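Local coordinates for protein glycine betaine/carnitine/choline ABC transporter (Staphylococcus aureus subsp. aureus Mu50, PDB 3O66) that probably binds a quaternary-ammonium compatible solute such as glycine betaine, carnitine or choline and delivers it to an ABC importer, at residues Ser197-Val209 with Ile248-Ala260. Sequence-based numbering, arbitrary orientation.
Sequences STDGRIAAYDLKV and ISTSEMQRLNYEA. With ACT (acetate ion), chain D.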
loop_
_atom_site.group_PDB
_atom_site.type_symbol
_atom_site.label_atom_id
_atom_site.label_comp_id
_atom_site.label_asym_id
_atom_site.label_seq_id
_atom_site.Cartn_x
_atom_site.Cartn_y
_atom_site.Cartn_z
ATOM N N SER A 197 6.622 -1.953 2.556
ATOM C CA SER A 197 6.599 -3.309 1.972
ATOM C C SER A 197 6.345 -3.373 0.466
ATOM O O SER A 197 6.440 -4.458 -0.113
ATOM C CB SER A 197 5.551 -4.148 2.699
ATOM O OG SER A 197 4.273 -3.560 2.483
ATOM N N THR A 198 6.019 -2.248 -0.185
ATOM C CA THR A 198 5.821 -2.291 -1.639
ATOM C C THR A 198 6.848 -1.481 -2.430
ATOM O O THR A 198 6.699 -1.296 -3.653
ATOM C CB THR A 198 4.417 -1.812 -2.086
ATOM O OG1 THR A 198 4.213 -0.467 -1.634
ATOM C CG2 THR A 198 3.316 -2.732 -1.604
ATOM N N ASP A 199 7.881 -0.974 -1.745
ATOM C CA ASP A 199 8.860 -0.131 -2.435
ATOM C C ASP A 199 9.491 -0.883 -3.608
ATOM O O ASP A 199 9.900 -2.041 -3.470
ATOM C CB ASP A 199 9.935 0.427 -1.464
ATOM C CG ASP A 199 10.742 1.519 -2.099
ATOM O OD1 ASP A 199 10.399 2.709 -1.897
ATOM O OD2 ASP A 199 11.693 1.191 -2.863
ATOM N N GLY A 200 9.540 -0.248 -4.771
ATOM C CA GLY A 200 10.150 -0.864 -5.948
ATOM C C GLY A 200 11.579 -1.369 -5.757
ATOM O O GLY A 200 12.051 -2.256 -6.473
ATOM N N ARG A 201 12.303 -0.788 -4.822
ATOM C CA ARG A 201 13.682 -1.219 -4.627
ATOM C C ARG A 201 13.744 -2.611 -4.021
ATOM O O ARG A 201 14.777 -3.295 -4.108
ATOM C CB ARG A 201 14.501 -0.170 -3.859
ATOM C CG ARG A 201 14.817 1.047 -4.751
ATOM C CD ARG A 201 15.193 2.270 -3.940
ATOM N NE ARG A 201 14.038 2.811 -3.204
ATOM C CZ ARG A 201 13.934 4.094 -2.867
ATOM N NH1 ARG A 201 12.876 4.537 -2.203
ATOM N NH2 ARG A 201 14.913 4.937 -3.195
ATOM N N ILE A 202 12.637 -3.050 -3.430
ATOM C CA ILE A 202 12.579 -4.432 -2.951
ATOM C C ILE A 202 12.710 -5.371 -4.159
ATOM O O ILE A 202 13.395 -6.390 -4.089
ATOM C CB ILE A 202 11.270 -4.717 -2.183
ATOM C CG1 ILE A 202 11.247 -3.925 -0.855
ATOM C CG2 ILE A 202 11.140 -6.196 -1.927
ATOM C CD1 ILE A 202 9.862 -3.829 -0.214
ATOM N N ALA A 203 12.068 -5.001 -5.270
ATOM C CA ALA A 203 12.212 -5.741 -6.538
ATOM C C ALA A 203 13.576 -5.446 -7.183
ATOM O O ALA A 203 14.238 -6.344 -7.714
ATOM C CB ALA A 203 11.033 -5.407 -7.534
ATOM N N ALA A 204 14.022 -4.201 -7.143
ATOM C CA ALA A 204 15.266 -3.887 -7.840
ATOM C C ALA A 204 16.474 -4.582 -7.211
ATOM O O ALA A 204 17.404 -4.987 -7.935
ATOM C CB ALA A 204 15.491 -2.384 -7.906
ATOM N N TYR A 205 16.447 -4.729 -5.881
ATOM C CA TYR A 205 17.590 -5.241 -5.126
ATOM C C TYR A 205 17.345 -6.626 -4.563
ATOM O O TYR A 205 18.175 -7.147 -3.802
ATOM C CB TYR A 205 17.949 -4.300 -3.976
ATOM C CG TYR A 205 18.201 -2.881 -4.392
ATOM C CD1 TYR A 205 18.600 -2.568 -5.698
ATOM C CD2 TYR A 205 18.100 -1.851 -3.470
ATOM C CE1 TYR A 205 18.837 -1.266 -6.081
ATOM C CE2 TYR A 205 18.345 -0.534 -3.840
ATOM C CZ TYR A 205 18.715 -0.254 -5.146
ATOM O OH TYR A 205 18.959 1.036 -5.525
ATOM N N ASP A 206 16.225 -7.231 -4.961
ATOM C CA ASP A 206 15.839 -8.575 -4.529
ATOM C C ASP A 206 15.915 -8.704 -2.990
ATOM O O ASP A 206 16.525 -9.629 -2.465
ATOM C CB ASP A 206 16.709 -9.638 -5.244
ATOM C CG ASP A 206 16.099 -11.023 -5.209
ATOM O OD1 ASP A 206 14.867 -11.167 -5.055
ATOM O OD2 ASP A 206 16.861 -11.992 -5.339
ATOM N N LEU A 207 15.323 -7.749 -2.286
ATOM C CA LEU A 207 15.337 -7.741 -0.807
ATOM C C LEU A 207 14.307 -8.750 -0.277
ATOM O O LEU A 207 13.371 -9.115 -0.998
ATOM C CB LEU A 207 15.033 -6.339 -0.288
ATOM C CG LEU A 207 15.946 -5.171 -0.716
ATOM C CD1 LEU A 207 15.431 -3.837 -0.153
ATOM C CD2 LEU A 207 17.393 -5.413 -0.251
ATOM N N LYS A 208 14.514 -9.231 0.947
ATOM C CA LYS A 208 13.641 -10.201 1.589
ATOM C C LYS A 208 12.836 -9.489 2.674
ATOM O O LYS A 208 13.387 -8.970 3.642
ATOM C CB LYS A 208 14.468 -11.352 2.197
ATOM C CG LYS A 208 13.655 -12.277 3.157
ATOM C CD LYS A 208 12.867 -13.356 2.390
ATOM C CE LYS A 208 11.968 -14.153 3.365
ATOM N NZ LYS A 208 11.028 -14.957 2.570
ATOM N N VAL A 209 11.528 -9.427 2.498
ATOM C CA VAL A 209 10.655 -8.780 3.500
ATOM C C VAL A 209 10.274 -9.835 4.508
ATOM O O VAL A 209 9.848 -10.932 4.103
ATOM C CB VAL A 209 9.425 -8.211 2.827
ATOM C CG1 VAL A 209 8.478 -7.538 3.892
ATOM C CG2 VAL A 209 9.869 -7.226 1.720
ATOM N N ILE A 248 -3.228 -7.872 -7.777
ATOM C CA ILE A 248 -1.905 -7.325 -7.550
ATOM C C ILE A 248 -1.365 -7.819 -6.224
ATOM O O ILE A 248 -1.754 -7.296 -5.152
ATOM C CB ILE A 248 -1.902 -5.765 -7.600
ATOM C CG1 ILE A 248 -2.668 -5.252 -8.836
ATOM C CG2 ILE A 248 -0.467 -5.236 -7.595
ATOM C CD1 ILE A 248 -2.725 -3.743 -8.953
ATOM N N SER A 249 -0.508 -8.838 -6.271
ATOM C CA SER A 249 0.131 -9.318 -5.033
ATOM C C SER A 249 1.096 -8.256 -4.527
ATOM O O SER A 249 1.402 -7.325 -5.248
ATOM C CB SER A 249 0.887 -10.610 -5.271
ATOM O OG SER A 249 1.958 -10.439 -6.184
ATOM N N THR A 250 1.586 -8.397 -3.305
ATOM C CA THR A 250 2.646 -7.491 -2.837
ATOM C C THR A 250 3.903 -7.495 -3.731
ATOM O O THR A 250 4.428 -6.419 -4.074
ATOM C CB THR A 250 2.957 -7.753 -1.366
ATOM O OG1 THR A 250 1.730 -7.564 -0.643
ATOM C CG2 THR A 250 4.011 -6.770 -0.815
ATOM N N SER A 251 4.334 -8.684 -4.136
ATOM C CA SER A 251 5.481 -8.862 -5.059
ATOM C C SER A 251 5.236 -8.134 -6.394
ATOM O O SER A 251 6.122 -7.524 -6.967
ATOM C CB SER A 251 5.678 -10.361 -5.361
ATOM O OG SER A 251 6.049 -11.080 -4.190
ATOM N N GLU A 252 4.003 -8.190 -6.881
ATOM C CA GLU A 252 3.659 -7.531 -8.142
ATOM C C GLU A 252 3.655 -6.008 -7.999
ATOM O O GLU A 252 4.113 -5.305 -8.895
ATOM C CB GLU A 252 2.304 -8.023 -8.660
ATOM C CG GLU A 252 1.977 -7.568 -10.063
ATOM C CD GLU A 252 2.940 -8.120 -11.105
ATOM O OE1 GLU A 252 3.659 -9.113 -10.825
ATOM O OE2 GLU A 252 2.942 -7.568 -12.230
HETATM N N MSE A 253 3.154 -5.502 -6.874
HETATM C CA MSE A 253 3.168 -4.045 -6.620
HETATM C C MSE A 253 4.600 -3.549 -6.528
HETATM O O MSE A 253 4.879 -2.444 -6.986
HETATM C CB MSE A 253 2.429 -3.694 -5.319
HETATM C CG MSE A 253 2.100 -2.170 -5.146
HETATM SE SE MSE A 253 0.886 -1.519 -6.569
HETATM C CE MSE A 253 2.159 -0.493 -7.648
ATOM N N GLN A 254 5.484 -4.336 -5.901
ATOM C CA GLN A 254 6.906 -3.995 -5.862
ATOM C C GLN A 254 7.448 -3.860 -7.280
ATOM O O GLN A 254 8.096 -2.847 -7.607
ATOM C CB GLN A 254 7.718 -5.034 -5.090
ATOM C CG GLN A 254 7.445 -5.066 -3.563
ATOM C CD GLN A 254 7.827 -6.401 -2.972
ATOM O OE1 GLN A 254 8.344 -7.272 -3.685
ATOM N NE2 GLN A 254 7.594 -6.578 -1.671
ATOM N N ARG A 255 7.135 -4.847 -8.133
ATOM C CA ARG A 255 7.567 -4.818 -9.529
ATOM C C ARG A 255 7.015 -3.630 -10.303
ATOM O O ARG A 255 7.735 -3.016 -11.101
ATOM C CB ARG A 255 7.231 -6.128 -10.296
ATOM C CG ARG A 255 8.191 -7.296 -9.988
ATOM C CD ARG A 255 7.852 -8.555 -10.842
ATOM N NE ARG A 255 6.615 -9.185 -10.377
ATOM C CZ ARG A 255 6.537 -10.049 -9.363
ATOM N NH1 ARG A 255 5.362 -10.548 -9.025
ATOM N NH2 ARG A 255 7.625 -10.401 -8.675
ATOM N N LEU A 256 5.738 -3.326 -10.105
ATOM C CA LEU A 256 5.118 -2.206 -10.802
ATOM C C LEU A 256 5.744 -0.909 -10.330
ATOM O O LEU A 256 6.071 -0.042 -11.138
ATOM C CB LEU A 256 3.591 -2.190 -10.557
ATOM C CG LEU A 256 2.849 -3.350 -11.224
ATOM C CD1 LEU A 256 1.399 -3.368 -10.714
ATOM C CD2 LEU A 256 2.931 -3.291 -12.779
ATOM N N ASN A 257 5.929 -0.773 -9.019
ATOM C CA ASN A 257 6.589 0.446 -8.508
ATOM C C ASN A 257 7.989 0.614 -9.102
ATOM O O ASN A 257 8.424 1.737 -9.388
ATOM C CB ASN A 257 6.664 0.449 -6.995
ATOM C CG ASN A 257 5.379 0.925 -6.361
ATOM O OD1 ASN A 257 4.675 1.802 -6.913
ATOM N ND2 ASN A 257 5.035 0.342 -5.218
ATOM N N TYR A 258 8.688 -0.502 -9.289
ATOM C CA TYR A 258 10.045 -0.465 -9.841
ATOM C C TYR A 258 10.015 0.096 -11.266
ATOM O O TYR A 258 10.911 0.868 -11.675
ATOM C CB TYR A 258 10.660 -1.871 -9.811
ATOM C CG TYR A 258 12.031 -2.033 -10.448
ATOM C CD1 TYR A 258 13.041 -1.099 -10.245
ATOM C CD2 TYR A 258 12.327 -3.177 -11.194
ATOM C CE1 TYR A 258 14.317 -1.264 -10.821
ATOM C CE2 TYR A 258 13.582 -3.363 -11.762
ATOM C CZ TYR A 258 14.571 -2.406 -11.571
ATOM O OH TYR A 258 15.799 -2.610 -12.144
ATOM N N GLU A 259 8.990 -0.299 -12.017
ATOM C CA GLU A 259 8.827 0.133 -13.404
ATOM C C GLU A 259 8.738 1.666 -13.449
ATOM O O GLU A 259 9.268 2.289 -14.360
ATOM C CB GLU A 259 7.555 -0.472 -14.009
ATOM C CG GLU A 259 7.593 -1.989 -14.244
ATOM C CD GLU A 259 8.585 -2.409 -15.297
ATOM O OE1 GLU A 259 8.452 -1.988 -16.470
ATOM O OE2 GLU A 259 9.503 -3.186 -14.949
ATOM N N ALA A 260 8.030 2.262 -12.487
ATOM C CA ALA A 260 7.909 3.733 -12.453
ATOM C C ALA A 260 9.101 4.460 -11.807
ATOM O O ALA A 260 9.623 5.414 -12.359
ATOM C CB ALA A 260 6.599 4.157 -11.814
HETATM C C ACT D . 6.175 2.201 -1.277
HETATM O O ACT D . 5.677 1.311 -0.525
HETATM O OXT ACT D . 5.789 2.241 -2.487
HETATM C CH3 ACT D . 7.182 3.187 -0.748
#
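Gln254 and Asn257, a turn apart on helix 250-260, reach with their side-chain amides for two successive carbonyls where the chain enters helix 200-204. The Gln254 NE2 bond to Ser197 O, 2.9 Å long, is almost perfectly straight (178° at the hydrogen) and lies in the plane of the amide. With CG beside the backbone N (chi1 -69°) and the chain extended beyond it, Gln254 carries this amide across Ile202, whose CG2 rests 3.5 Å from Gln254 CD. Asn257 ND2 donates to Thr198 O over 2.8 Å, coming from above the carbonyl plane, while Gln254 CA-H approaches the same oxygen. Asn257 ND2 also bonds to Glu20, as does Thr198 OG1, and an acetate ion, probably from the crystallisation liquor, lies beside both side chains. The methyl branch of Thr198, CG2, rests 3.8 Å from CG of the selenomethionine Met253.

The helices cross almost at right angles, their axes 7.1 Å apart, and are tightest at Gly200. Its CA lies 3.3 Å from Gln254 O in a CA-H...O contact and 3.9 Å from Tyr258 CA. The far side, made of Ala203, Ala204, Arg255 and Tyr258, is more exposed and has no hydrogen bond between the segments. Ala203 CB packs loosely there against Tyr258 CB and Arg255, whereas Ala204 CB sits snugly over one face of the Tyr258 ring in a CH-pi contact, 3.8 Å from its centroid. Tyr258 CG stands anti to the backbone N (chi1 175°), which puts the ring face against Ala204. Helix 200-204 follows the central strand 192-196 of one five-stranded sheet, whereas helix 250-260 packs against helix 19-35 of the other lobe, a junction consistent with the bilobal substrate-binding-protein fold of ABC importers (the periplasmic-binding-protein type).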